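Local coordinates for protein R-imine reductase (PDB 3ZHB) that probably reduces imines to R-configured amines with NADPH, as an NADP-dependent oxidoreductase of the 3-hydroxyisobutyrate dehydrogenase-related family, at residues A[84-89]-A[115-120]; A[104-109]-A[129-134]. All coordinates share one frame; numbering follows the deposited sequence.

Contact 1 of 2, residues A[84-89]-A[115-120]; sequences SDYDAV and AQARER. With NAP (NADP nicotinamide-adenine-dinucleotide phosphate), chain E.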
ATOM      1  N   SER A  84      -4.956  16.656 -22.123  1.00 40.50           N
ATOM      2  CA  SER A  84      -5.046  15.223 -21.744  1.00 46.92           C
ATOM      3  C   SER A  84      -3.691  14.550 -21.701  1.00 41.59           C
ATOM      4  O   SER A  84      -3.407  13.861 -20.769  1.00 44.06           O
ATOM      5  CB  SER A  84      -5.989  14.470 -22.693  1.00 48.59           C
ATOM      6  OG  SER A  84      -5.525  14.663 -24.015  1.00 52.18           O
ATOM      7  N   ASP A  85      -2.880  14.743 -22.741  1.00 46.20           N
ATOM      8  CA  ASP A  85      -1.547  14.162 -22.828  1.00 43.90           C
ATOM      9  C   ASP A  85      -0.583  15.032 -23.661  1.00 47.68           C
ATOM     10  O   ASP A  85      -0.962  16.094 -24.165  1.00 49.77           O
ATOM     11  CB  ASP A  85      -1.602  12.744 -23.360  1.00 46.27           C
ATOM     12  CG  ASP A  85      -2.270  12.645 -24.739  1.00 55.01           C
ATOM     13  OD1 ASP A  85      -2.223  13.593 -25.567  1.00 58.88           O
ATOM     14  OD2 ASP A  85      -2.833  11.572 -25.009  1.00 55.10           O
ATOM     15  N   TYR A  86       0.680  14.613 -23.755  1.00 52.06           N
ATOM     16  CA  TYR A  86       1.704  15.481 -24.347  1.00 46.58           C
ATOM     17  C   TYR A  86       1.516  15.524 -25.862  1.00 47.11           C
ATOM     18  O   TYR A  86       2.057  16.388 -26.517  1.00 48.44           O
ATOM     19  CB  TYR A  86       3.145  15.053 -23.918  1.00 39.81           C
ATOM     20  CG  TYR A  86       3.600  15.653 -22.607  1.00 38.38           C
ATOM     21  CD1 TYR A  86       2.919  15.383 -21.441  1.00 40.14           C
ATOM     22  CD2 TYR A  86       4.710  16.494 -22.511  1.00 37.64           C
ATOM     23  CE1 TYR A  86       3.303  15.930 -20.221  1.00 39.81           C
ATOM     24  CE2 TYR A  86       5.116  17.038 -21.286  1.00 36.63           C
ATOM     25  CZ  TYR A  86       4.400  16.767 -20.124  1.00 40.55           C
ATOM     26  OH  TYR A  86       4.741  17.266 -18.823  1.00 48.55           O
ATOM     27  N   ASP A  87       0.775  14.572 -26.425  1.00 53.85           N
ATOM     28  CA  ASP A  87       0.398  14.641 -27.856  1.00 50.34           C
ATOM     29  C   ASP A  87      -0.516  15.819 -28.109  1.00 47.61           C
ATOM     30  O   ASP A  87      -0.281  16.575 -29.049  1.00 48.42           O
ATOM     31  CB  ASP A  87      -0.271  13.364 -28.342  1.00 49.59           C
ATOM     32  CG  ASP A  87       0.706  12.207 -28.447  1.00 58.44           C
ATOM     33  OD1 ASP A  87       1.949  12.428 -28.442  1.00 73.63           O
ATOM     34  OD2 ASP A  87       0.237  11.063 -28.521  1.00 62.13           O
ATOM     35  N   ALA A  88      -1.506  16.006 -27.247  1.00 40.90           N
ATOM     36  CA  ALA A  88      -2.276  17.227 -27.296  1.00 44.94           C
ATOM     37  C   ALA A  88      -1.397  18.452 -27.138  1.00 46.93           C
ATOM     38  O   ALA A  88      -1.632  19.469 -27.790  1.00 49.33           O
ATOM     39  CB  ALA A  88      -3.384  17.214 -26.243  1.00 47.08           C
ATOM     40  N   VAL A  89      -0.410  18.382 -26.247  1.00 44.18           N
ATOM     41  CA  VAL A  89       0.429  19.557 -25.993  1.00 42.81           C
ATOM     42  C   VAL A  89       1.163  19.919 -27.268  1.00 40.48           C
ATOM     43  O   VAL A  89       1.187  21.082 -27.664  1.00 40.41           O
ATOM     44  CB  VAL A  89       1.433  19.318 -24.845  1.00 46.01           C
ATOM     45  CG1 VAL A  89       2.441  20.445 -24.751  1.00 43.60           C
ATOM     46  CG2 VAL A  89       0.713  19.150 -23.513  1.00 48.02           C
ATOM     47  N   ALA A 115      10.488  11.573 -20.244  1.00 35.15           N
ATOM     48  CA  ALA A 115      11.096  11.838 -21.552  1.00 33.07           C
ATOM     49  C   ALA A 115      10.315  12.864 -22.301  1.00 30.66           C
ATOM     50  O   ALA A 115      10.873  13.744 -22.933  1.00 30.76           O
ATOM     51  CB  ALA A 115      11.243  10.569 -22.323  1.00 34.46           C
ATOM     52  N   GLN A 116       9.004  12.819 -22.126  1.00 34.23           N
ATOM     53  CA  GLN A 116       8.132  13.867 -22.678  1.00 36.37           C
ATOM     54  C   GLN A 116       8.405  15.231 -22.055  1.00 37.11           C
ATOM     55  O   GLN A 116       8.314  16.244 -22.741  1.00 36.77           O
ATOM     56  CB  GLN A 116       6.662  13.501 -22.486  1.00 34.73           C
ATOM     57  CG  GLN A 116       6.300  12.273 -23.269  1.00 36.31           C
ATOM     58  CD  GLN A 116       4.852  11.868 -23.169  1.00 33.10           C
ATOM     59  OE1 GLN A 116       4.276  11.473 -24.143  1.00 34.23           O
ATOM     60  NE2 GLN A 116       4.284  11.923 -22.010  1.00 36.66           N
ATOM     61  N   ALA A 117       8.690  15.247 -20.751  1.00 33.20           N
ATOM     62  CA  ALA A 117       8.969  16.484 -20.047  1.00 33.99           C
ATOM     63  C   ALA A 117      10.311  17.076 -20.497  1.00 34.42           C
ATOM     64  O   ALA A 117      10.441  18.284 -20.808  1.00 35.08           O
ATOM     65  CB  ALA A 117       8.999  16.235 -18.550  1.00 37.53           C
ATOM     66  N   ARG A 118      11.315  16.222 -20.541  1.00 32.23           N
ATOM     67  CA  ARG A 118      12.626  16.670 -20.926  1.00 33.21           C
ATOM     68  C   ARG A 118      12.619  17.189 -22.388  1.00 31.02           C
ATOM     69  O   ARG A 118      13.350  18.146 -22.693  1.00 25.50           O
ATOM     70  CB  ARG A 118      13.674  15.558 -20.669  1.00 33.88           C
ATOM     71  CG  ARG A 118      13.866  15.276 -19.178  1.00 36.19           C
ATOM     72  CD  ARG A 118      14.867  14.164 -18.850  1.00 32.84           C
ATOM     73  NE  ARG A 118      15.029  14.006 -17.418  1.00 32.99           N
ATOM     74  CZ  ARG A 118      14.912  12.846 -16.741  1.00 36.32           C
ATOM     75  NH1 ARG A 118      14.656  11.656 -17.307  1.00 33.85           N
ATOM     76  NH2 ARG A 118      15.097  12.862 -15.423  1.00 40.57           N
ATOM     77  N   GLU A 119      11.793  16.576 -23.252  1.00 30.58           N
ATOM     78  CA  GLU A 119      11.622  17.052 -24.632  1.00 35.31           C
ATOM     79  C   GLU A 119      11.033  18.479 -24.735  1.00 36.03           C
ATOM     80  O   GLU A 119      11.606  19.356 -25.403  1.00 32.60           O
ATOM     81  CB  GLU A 119      10.721  16.140 -25.437  1.00 38.37           C
ATOM     82  CG  GLU A 119      10.725  16.444 -26.944  1.00 38.96           C
ATOM     83  CD  GLU A 119       9.767  17.572 -27.365  1.00 40.62           C
ATOM     84  OE1 GLU A 119       8.642  17.667 -26.798  1.00 33.18           O
ATOM     85  OE2 GLU A 119      10.168  18.345 -28.278  1.00 40.57           O
ATOM     86  N   ARG A 120       9.930  18.706 -24.043  1.00 32.80           N
ATOM     87  CA  ARG A 120       9.365  20.029 -23.997  1.00 38.45           C
ATOM     88  C   ARG A 120      10.357  21.028 -23.417  1.00 39.92           C
ATOM     89  O   ARG A 120      10.350  22.197 -23.806  1.00 44.57           O
ATOM     90  CB  ARG A 120       8.073  20.053 -23.149  1.00 41.14           C
ATOM     91  CG  ARG A 120       6.877  19.373 -23.774  1.00 40.82           C
ATOM     92  CD  ARG A 120       6.320  20.152 -24.966  1.00 42.89           C
ATOM     93  NE  ARG A 120       6.917  19.773 -26.237  1.00 45.19           N
ATOM     94  CZ  ARG A 120       6.663  20.372 -27.382  1.00 46.93           C
ATOM     95  NH1 ARG A 120       5.842  21.393 -27.407  1.00 50.56           N
ATOM     96  NH2 ARG A 120       7.264  19.982 -28.491  1.00 50.10           N
TER
HETATM   97  PA  NAP E1307     -10.164  15.901 -19.474  1.00 71.33           P
HETATM   98  O1A NAP E1307     -11.498  16.116 -18.705  1.00 58.35           O
HETATM   99  O2A NAP E1307      -9.942  14.821 -20.523  1.00 64.63           O
HETATM  100  O5B NAP E1307      -9.729  17.278 -20.153  1.00 61.88           O
HETATM  101  C5B NAP E1307      -8.755  17.004 -21.133  1.00 63.94           C
HETATM  102  C4B NAP E1307      -8.437  18.244 -21.890  1.00 64.91           C
HETATM  103  O4B NAP E1307      -7.811  17.678 -23.018  1.00 60.58           O
HETATM  104  C3B NAP E1307      -9.630  19.047 -22.399  1.00 67.31           C
HETATM  105  O3B NAP E1307      -9.507  20.455 -22.148  1.00 62.63           O
HETATM  106  C2B NAP E1307      -9.592  18.762 -23.887  1.00 68.07           C
HETATM  107  O2B NAP E1307     -10.181  19.799 -24.686  1.00 77.02           O
HETATM  108  C1B NAP E1307      -8.111  18.570 -24.060  1.00 59.71           C
HETATM  109  N9A NAP E1307      -7.642  17.900 -25.259  1.00 53.44           N
HETATM  110  C8A NAP E1307      -7.491  16.562 -25.451  1.00 50.12           C
HETATM  111  N7A NAP E1307      -6.995  16.317 -26.703  1.00 47.70           N
HETATM  112  C5A NAP E1307      -6.821  17.542 -27.253  1.00 47.94           C
HETATM  113  C6A NAP E1307      -6.340  18.026 -28.525  1.00 46.08           C
HETATM  114  N6A NAP E1307      -5.965  17.066 -29.343  1.00 50.07           N
HETATM  115  N1A NAP E1307      -6.277  19.342 -28.817  1.00 48.04           N
HETATM  116  C2A NAP E1307      -6.690  20.237 -27.873  1.00 53.20           C
HETATM  117  N3A NAP E1307      -7.169  19.888 -26.651  1.00 52.63           N
HETATM  118  C4A NAP E1307      -7.231  18.577 -26.312  1.00 49.01           C
HETATM  119  O3  NAP E1307      -8.908  15.565 -18.491  1.00 59.13           O
HETATM  120  PN  NAP E1307      -8.510  16.468 -17.213  1.00 54.61           P
HETATM  121  O1N NAP E1307      -8.980  15.660 -16.034  1.00 58.07           O
HETATM  122  O2N NAP E1307      -8.806  17.985 -17.231  1.00 48.16           O
HETATM  123  O5D NAP E1307      -6.990  16.192 -17.602  1.00 62.49           O
HETATM  124  C5D NAP E1307      -5.955  17.177 -17.824  1.00 62.24           C
HETATM  125  C4D NAP E1307      -4.667  16.668 -17.155  1.00 58.42           C
HETATM  126  O4D NAP E1307      -4.827  16.696 -15.725  1.00 57.69           O
HETATM  127  C3D NAP E1307      -4.399  15.220 -17.543  1.00 52.86           C
HETATM  128  O3D NAP E1307      -3.050  15.020 -17.892  1.00 50.46           O
HETATM  129  C2D NAP E1307      -4.763  14.442 -16.321  1.00 51.67           C
HETATM  130  O2D NAP E1307      -4.008  13.243 -16.264  1.00 58.31           O
HETATM  131  C1D NAP E1307      -4.384  15.440 -15.259  1.00 59.63           C
HETATM  132  N1N NAP E1307      -4.921  15.083 -13.969  1.00 65.01           N
HETATM  133  C2N NAP E1307      -6.228  14.936 -13.833  1.00 71.55           C
HETATM  134  C3N NAP E1307      -6.762  14.567 -12.601  1.00 71.83           C
HETATM  135  C7N NAP E1307      -8.238  14.394 -12.460  1.00 65.96           C
HETATM  136  O7N NAP E1307      -8.606  13.498 -11.707  1.00 67.26           O
HETATM  137  N7N NAP E1307      -9.052  15.202 -13.161  1.00 57.47           N
HETATM  138  C4N NAP E1307      -5.923  14.344 -11.517  1.00 68.25           C
HETATM  139  C5N NAP E1307      -4.564  14.499 -11.699  1.00 65.22           C
HETATM  140  C6N NAP E1307      -4.086  14.880 -12.944  1.00 63.80           C
HETATM  141  P2B NAP E1307     -11.667  19.470 -25.305  1.00 70.57           P
HETATM  142  O1X NAP E1307     -11.682  18.010 -25.744  1.00 43.80           O
HETATM  143  O2X NAP E1307     -12.535  19.653 -24.109  1.00 56.50           O
HETATM  144  O3X NAP E1307     -11.802  20.593 -26.343  1.00 66.61           O

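Contact 2 of 2, residues A[104-109]-A[129-134]; sequences RTLVNL and ADYLDG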
ATOM      1  N   ARG A 104       8.536  34.375 -21.947  1.00 57.10           N
ATOM      2  CA  ARG A 104       7.453  33.901 -21.082  1.00 55.94           C
ATOM      3  C   ARG A 104       7.827  32.621 -20.346  1.00 49.06           C
ATOM      4  O   ARG A 104       8.777  31.936 -20.714  1.00 45.17           O
ATOM      5  CB  ARG A 104       6.170  33.670 -21.881  1.00 56.81           C
ATOM      6  CG  ARG A 104       5.918  34.726 -22.930  1.00 66.86           C
ATOM      7  CD  ARG A 104       4.694  34.402 -23.770  1.00 68.38           C
ATOM      8  NE  ARG A 104       3.625  35.342 -23.477  1.00 75.68           N
ATOM      9  CZ  ARG A 104       3.539  36.578 -23.960  1.00 70.07           C
ATOM     10  NH1 ARG A 104       4.446  37.038 -24.777  1.00 67.83           N
ATOM     11  NH2 ARG A 104       2.526  37.351 -23.616  1.00 83.10           N
ATOM     12  N   THR A 105       7.070  32.322 -19.297  1.00 45.12           N
ATOM     13  CA  THR A 105       7.264  31.115 -18.525  1.00 43.08           C
ATOM     14  C   THR A 105       6.096  30.242 -18.795  1.00 41.63           C
ATOM     15  O   THR A 105       4.947  30.633 -18.593  1.00 48.57           O
ATOM     16  CB  THR A 105       7.356  31.397 -17.016  1.00 41.29           C
ATOM     17  OG1 THR A 105       8.510  32.175 -16.776  1.00 45.75           O
ATOM     18  CG2 THR A 105       7.491  30.151 -16.215  1.00 42.43           C
ATOM     19  N   LEU A 106       6.405  29.033 -19.221  1.00 40.10           N
ATOM     20  CA  LEU A 106       5.416  28.028 -19.490  1.00 41.48           C
ATOM     21  C   LEU A 106       5.453  26.950 -18.419  1.00 40.06           C
ATOM     22  O   LEU A 106       6.494  26.332 -18.133  1.00 46.90           O
ATOM     23  CB  LEU A 106       5.701  27.435 -20.879  1.00 45.53           C
ATOM     24  CG  LEU A 106       4.778  26.360 -21.433  1.00 46.61           C
ATOM     25  CD1 LEU A 106       3.406  26.922 -21.705  1.00 51.42           C
ATOM     26  CD2 LEU A 106       5.346  25.819 -22.720  1.00 47.93           C
ATOM     27  N   VAL A 107       4.288  26.659 -17.887  1.00 40.63           N
ATOM     28  CA  VAL A 107       4.127  25.616 -16.880  1.00 40.00           C
ATOM     29  C   VAL A 107       3.167  24.548 -17.402  1.00 39.37           C
ATOM     30  O   VAL A 107       1.971  24.770 -17.548  1.00 44.14           O
ATOM     31  CB  VAL A 107       3.572  26.212 -15.569  1.00 39.24           C
ATOM     32  CG1 VAL A 107       3.429  25.147 -14.504  1.00 41.51           C
ATOM     33  CG2 VAL A 107       4.488  27.303 -15.094  1.00 41.53           C
ATOM     34  N   ASN A 108       3.682  23.362 -17.617  1.00 41.51           N
ATOM     35  CA  ASN A 108       2.902  22.293 -18.192  1.00 38.73           C
ATOM     36  C   ASN A 108       2.537  21.312 -17.116  1.00 37.15           C
ATOM     37  O   ASN A 108       3.374  20.555 -16.666  1.00 39.05           O
ATOM     38  CB  ASN A 108       3.733  21.628 -19.268  1.00 38.97           C
ATOM     39  CG  ASN A 108       2.989  20.555 -20.022  1.00 42.06           C
ATOM     40  OD1 ASN A 108       1.772  20.333 -19.863  1.00 44.64           O
ATOM     41  ND2 ASN A 108       3.734  19.869 -20.876  1.00 39.79           N
ATOM     42  N   LEU A 109       1.271  21.301 -16.731  1.00 39.15           N
ATOM     43  CA  LEU A 109       0.788  20.413 -15.677  1.00 38.54           C
ATOM     44  C   LEU A 109       0.060  19.200 -16.230  1.00 38.35           C
ATOM     45  O   LEU A 109      -0.682  18.502 -15.522  1.00 42.89           O
ATOM     46  CB  LEU A 109      -0.124  21.195 -14.744  1.00 42.23           C
ATOM     47  CG  LEU A 109       0.557  22.361 -14.055  1.00 43.77           C
ATOM     48  CD1 LEU A 109      -0.481  23.042 -13.191  1.00 47.98           C
ATOM     49  CD2 LEU A 109       1.763  21.945 -13.238  1.00 41.72           C
ATOM     50  N   ALA A 129      11.992  30.407 -24.025  1.00 54.57           N
ATOM     51  CA  ALA A 129      11.089  30.448 -22.881  1.00 46.96           C
ATOM     52  C   ALA A 129      11.639  29.687 -21.665  1.00 46.65           C
ATOM     53  O   ALA A 129      12.447  28.800 -21.779  1.00 46.74           O
ATOM     54  CB  ALA A 129       9.749  29.872 -23.285  1.00 44.49           C
ATOM     55  N   ASP A 130      11.222  30.104 -20.500  1.00 45.57           N
ATOM     56  CA  ASP A 130      11.408  29.364 -19.290  1.00 46.60           C
ATOM     57  C   ASP A 130      10.309  28.293 -19.192  1.00 46.96           C
ATOM     58  O   ASP A 130       9.138  28.538 -19.613  1.00 48.34           O
ATOM     59  CB  ASP A 130      11.205  30.319 -18.119  1.00 54.45           C
ATOM     60  CG  ASP A 130      12.364  31.219 -17.913  1.00 59.23           C
ATOM     61  OD1 ASP A 130      13.428  30.701 -17.483  1.00 57.60           O
ATOM     62  OD2 ASP A 130      12.195  32.436 -18.186  1.00 64.85           O
ATOM     63  N   TYR A 131      10.647  27.128 -18.626  1.00 37.30           N
ATOM     64  CA  TYR A 131       9.717  26.038 -18.623  1.00 33.15           C
ATOM     65  C   TYR A 131       9.781  25.299 -17.336  1.00 35.32           C
ATOM     66  O   TYR A 131      10.850  24.864 -16.903  1.00 35.91           O
ATOM     67  CB  TYR A 131      10.057  25.082 -19.752  1.00 33.76           C
ATOM     68  CG  TYR A 131       9.148  23.870 -19.861  1.00 36.32           C
ATOM     69  CD1 TYR A 131       7.849  23.990 -20.348  1.00 37.07           C
ATOM     70  CD2 TYR A 131       9.606  22.584 -19.548  1.00 35.11           C
ATOM     71  CE1 TYR A 131       7.039  22.879 -20.504  1.00 33.56           C
ATOM     72  CE2 TYR A 131       8.769  21.480 -19.668  1.00 34.71           C
ATOM     73  CZ  TYR A 131       7.493  21.644 -20.148  1.00 33.47           C
ATOM     74  OH  TYR A 131       6.652  20.566 -20.249  1.00 34.62           O
ATOM     75  N   LEU A 132       8.611  25.118 -16.728  1.00 33.92           N
ATOM     76  CA  LEU A 132       8.442  24.191 -15.632  1.00 29.61           C
ATOM     77  C   LEU A 132       7.553  23.037 -16.021  1.00 32.71           C
ATOM     78  O   LEU A 132       6.461  23.240 -16.567  1.00 29.35           O
ATOM     79  CB  LEU A 132       7.779  24.883 -14.475  1.00 31.42           C
ATOM     80  CG  LEU A 132       8.612  25.912 -13.709  1.00 32.21           C
ATOM     81  CD1 LEU A 132       7.720  26.538 -12.678  1.00 30.77           C
ATOM     82  CD2 LEU A 132       9.857  25.307 -13.092  1.00 31.57           C
ATOM     83  N   ASP A 133       8.005  21.811 -15.738  1.00 37.61           N
ATOM     84  CA  ASP A 133       7.150  20.645 -15.959  1.00 35.88           C
ATOM     85  C   ASP A 133       6.611  20.238 -14.639  1.00 33.56           C
ATOM     86  O   ASP A 133       7.325  20.227 -13.646  1.00 36.26           O
ATOM     87  CB  ASP A 133       7.880  19.483 -16.572  1.00 38.51           C
ATOM     88  CG  ASP A 133       6.930  18.476 -17.163  1.00 42.76           C
ATOM     89  OD1 ASP A 133       6.427  17.618 -16.378  1.00 43.18           O
ATOM     90  OD2 ASP A 133       6.673  18.580 -18.419  1.00 36.10           O
ATOM     91  N   GLY A 134       5.313  19.991 -14.614  1.00 33.72           N
ATOM     92  CA  GLY A 134       4.631  19.555 -13.405  1.00 33.30           C
ATOM     93  C   GLY A 134       3.697  18.359 -13.578  1.00 36.03           C
ATOM     94  O   GLY A 134       3.512  17.774 -14.736  1.00 42.41           O
TER

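Contact 1 of 2, residues A[84-89]-A[115-120]
Tyr86 lays its ring against Gln116 and Arg120, joining helices 86-93 and 114-126 of the Rossmann-type nucleotide-binding domain. No hydrogen bond crosses between the two segments, so the join is made by van der Waals packing and one CH-pi contact. Tyr86 begins it close to the backbone: its CB lies 3.7 Å from Gln116 CD. Gln116 CB then sits over one face of the ring, 4.0 Å from the centroid and 27° off the normal. Farther out, CD2 has Arg120 CG near the ring plane at 3.8 Å, so one face and one edge of the ring both meet aliphatic carbon. At the tip, OH passes Ala117 CB, a methyl small enough to let it by, and is hydrogen-bonded to Thr110 O and probably also to Asp133. Tyrosine suits the place: an apolar ring for the helix and a hydroxyl for buried acceptors beyond it.

Arg120 also serves twice. Its CD meets Val89 CG1 at 3.9 Å, the two side chains running alongside but pointing opposite ways. Bends at chi2 (-71°) and chi3 (90°) then fold the guanidinium back to Glu119, where NE gives OE1 a salt-bridging bond of 2.8 Å in the guanidinium plane; Asp94 is a second carboxylate partner. On the cofactor side of helix 86-93, Ala88 offers its small CB to the NADP adenine, and Asp85 is the N-cap: its OD1 accepts from Ala88 N at 3.0 Å. Just before that cap, the Ser84 carbonyl O accepts a 3.1 Å hydrogen bond from the cofactor's ribose hydroxyl O3D.

Contact 2 of 2, residues A[104-109]-A[129-134]
Asn108 and Tyr131 meet through their polar ends: Asn108 ND2 donates to Tyr131 OH at 3.1 Å, with the hydroxyl close to the amide plane. That hydroxyl in turn donates to Asp133 OD2, 2.7 Å away on the anti side of the carboxylate, so amide, phenol and acid form a short hydrogen-bonded chain among buried residues. The Tyr131 ring itself makes apolar contacts, with CD1 3.9 Å from Leu106 CD2 and CE1 near Asn108 CB. Both residues leave the same face of the sheet, as the alternation along the two strands requires; with CG anti to the backbone N in Tyr131 (chi1 180°) and Asn108 (chi1 -176°), the phenol end comes to the amide. A phenylalanine in place of Tyr131 would probably leave the Asn108 amide without its acceptor and Asp133 without one of its hydroxyl partners. In the second shell, Thr110 OG1 bonds Asn108 OD1, and Asp133 probably has a second hydroxyl partner in Tyr86.

The backbones hold these side chains in line as neighbouring parallel strands. Leu106 and Asn108 each use both N and O, Leu106 between Asp130 and Leu132 and Asn108 between Leu132 and Gly134; the Leu106 N to Asp130 O bond is 2.8 Å. At the far end Leu109 CD2 lies 3.7 Å from Gly134 CA, on the side where any beta carbon would project, a place that suits glycine. Thr105 and Val107 turn their backbone groups to strand 78-81, so strand 105-108 is interior to the sheet. Helices 86-93 and 114-126, the latter the crossover of this beta-alpha-beta unit, cover the Tyr131 face, while helix 156-159 packs on Asp130 and Leu132.

Contact 1 lies over the sheet face that contact 2 builds, their centres 12 Å apart, and the segments alternate along the chain: helix 86-93, strand 105-108, helix 114-126, strand 130-136. Tyr86 of contact 1 dips into contact 2, its CE2 packing on Asn108 ND2 and its OH probably hydrogen-bonded to Asp133 OD2; the modelled 2.4 Å between that OH and OD2 is too short to be taken literally. Arg120 CB also packs on Tyr131 OH, at 3.3 Å. The cofactor touches contact 1 directly through Ser84 and Ala88, whereas contact 2 stands behind it, the side chain of Leu109 about 7 Å from bound NADP.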